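Local coordinates for protein FAD-binding oxidoreductase (Gulosibacter chungangensis, PDB 7PBG) that oxidises 4-ethylphenol and related 4-alkylphenols, dehydrogenating them to products such as 4-vinylphenol with a covalently bound FAD cofactor, at residues V288-R291 against E292-Q295. Numbering follows the deposited sequence.
Sequences VSKR and EEWQ
Glu293 N donates to Lys290 O at 3.0 Å, and Arg291 O takes two donors, Trp294 N and Gln295 N; residues 288-295 thus pass from an extended entry into a compact turn. The Glu293 carboxylate reaches back in return: OE1 accepts Lys290 N (2.9 Å, 161°) from above its own plane, while water 1 bridges OE2 to Val288 O. Lys290 and Glu293 are therefore joined twice, once through backbone alone and once through the carboxylate. With CG anti to the carbonyl carbon (chi1 -46°), the Trp294 indole swings back along the chain, and NE1 donates in the ring plane to Ser289 OG at 2.7 Å; OG is also hydrogen-bonded to Ala285 O of helix 281-288. Were Trp294 an alanine, Ser289 OG would probably lose this N-H and a gap would open beside helix 303-313. Arg291 and Gln295 run side by side, their planar ends 81° apart; water 2 links Arg291 NH1 to Gln295 O, while Arg291 NE forms a salt bridge with Asp426 and Gln295 OE1 accepts from Thr302 N. Far from the flavin, this turn follows helix 281-288, its indole packed on Met309 and Leu313 of helix 303-313 and touching Arg363 of helix 363-375.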
loop_
_atom_site.group_PDB
_atom_site.type_symbol
_atom_site.label_atom_id
_atom_site.label_comp_id
_atom_site.label_asym_id
_atom_site.label_seq_id
_atom_site.Cartn_x
_atom_site.Cartn_y
_atom_site.Cartn_z
ATOM N N VAL A 288 0.983 -25.055 24.909
ATOM C CA VAL A 288 0.461 -26.417 25.203
ATOM C C VAL A 288 0.880 -26.886 26.583
ATOM O O VAL A 288 0.565 -28.023 26.920
ATOM C CB VAL A 288 0.939 -27.459 24.191
ATOM C CG1 VAL A 288 0.302 -27.218 22.838
ATOM C CG2 VAL A 288 2.455 -27.520 24.143
ATOM N N SER A 289 1.471 -26.013 27.378
ATOM C CA SER A 289 1.950 -26.414 28.715
ATOM C C SER A 289 2.222 -25.184 29.566
ATOM O O SER A 289 2.352 -24.094 29.014
ATOM C CB SER A 289 3.159 -27.270 28.595
ATOM O OG SER A 289 4.288 -26.489 28.150
ATOM N N LYS A 290 2.460 -25.419 30.850
ATOM C CA LYS A 290 2.842 -24.374 31.835
ATOM C C LYS A 290 4.318 -24.550 32.198
ATOM O O LYS A 290 4.880 -25.637 32.037
ATOM C CB LYS A 290 1.999 -24.504 33.101
ATOM C CG LYS A 290 0.523 -24.252 32.895
ATOM C CD LYS A 290 -0.235 -24.148 34.210
ATOM C CE LYS A 290 -1.659 -23.674 33.996
ATOM N NZ LYS A 290 -2.358 -24.553 33.032
ATOM N N ARG A 291 4.932 -23.461 32.619
ATOM C CA ARG A 291 6.379 -23.399 32.860
ATOM C C ARG A 291 6.824 -24.497 33.812
ATOM O O ARG A 291 7.865 -25.103 33.593
ATOM C CB ARG A 291 6.697 -22.074 33.543
ATOM C CG ARG A 291 8.165 -21.694 33.443
ATOM C CD ARG A 291 8.396 -20.375 34.121
ATOM N NE ARG A 291 9.713 -19.779 33.813
ATOM C CZ ARG A 291 10.827 -19.935 34.511
ATOM N NH1 ARG A 291 10.853 -20.678 35.604
ATOM N NH2 ARG A 291 11.936 -19.324 34.102
ATOM N N GLU A 292 6.050 -24.724 34.885
ATOM C CA GLU A 292 6.470 -25.672 35.952
ATOM C C GLU A 292 6.489 -27.104 35.408
ATOM O O GLU A 292 7.133 -27.980 36.078
ATOM C CB GLU A 292 5.567 -25.529 37.160
ATOM C CG GLU A 292 5.922 -24.271 37.940
ATOM C CD GLU A 292 5.094 -24.092 39.196
ATOM O OE1 GLU A 292 5.680 -23.585 40.174
ATOM O OE2 GLU A 292 3.874 -24.488 39.210
ATOM N N GLU A 293 5.846 -27.372 34.268
ATOM C CA GLU A 293 5.908 -28.746 33.686
ATOM C C GLU A 293 7.348 -29.033 33.288
ATOM O O GLU A 293 7.739 -30.232 33.182
ATOM C CB GLU A 293 4.947 -28.920 32.517
ATOM C CG GLU A 293 3.481 -28.823 32.920
ATOM C CD GLU A 293 2.498 -28.931 31.773
ATOM O OE1 GLU A 293 1.604 -28.081 31.649
ATOM O OE2 GLU A 293 2.563 -29.949 31.047
ATOM N N TRP A 294 8.146 -27.991 33.081
ATOM C CA TRP A 294 9.530 -28.112 32.574
ATOM C C TRP A 294 10.559 -27.770 33.648
ATOM O O TRP A 294 11.657 -28.384 33.596
ATOM C CB TRP A 294 9.719 -27.204 31.351
ATOM C CG TRP A 294 8.569 -27.367 30.413
ATOM C CD1 TRP A 294 7.552 -26.494 30.169
ATOM C CD2 TRP A 294 8.273 -28.554 29.662
ATOM N NE1 TRP A 294 6.677 -27.021 29.275
ATOM C CE2 TRP A 294 7.084 -28.291 28.962
ATOM C CE3 TRP A 294 8.901 -29.784 29.506
ATOM C CZ2 TRP A 294 6.514 -29.221 28.108
ATOM C CZ3 TRP A 294 8.314 -30.724 28.693
ATOM C CH2 TRP A 294 7.138 -30.444 27.996
ATOM N N GLN A 295 10.271 -26.814 34.507
ATOM C CA GLN A 295 11.267 -26.306 35.448
ATOM C C GLN A 295 10.551 -25.680 36.630
ATOM O O GLN A 295 9.727 -24.801 36.407
ATOM C CB GLN A 295 12.225 -25.332 34.762
ATOM C CG GLN A 295 13.069 -24.561 35.753
ATOM C CD GLN A 295 14.124 -23.744 35.053
ATOM O OE1 GLN A 295 14.698 -24.191 34.060
ATOM N NE2 GLN A 295 14.349 -22.532 35.563
HETATM O O HOH W 1 1.139 -30.042 28.679
HETATM O O HOH W 2 8.819 -22.313 36.792
#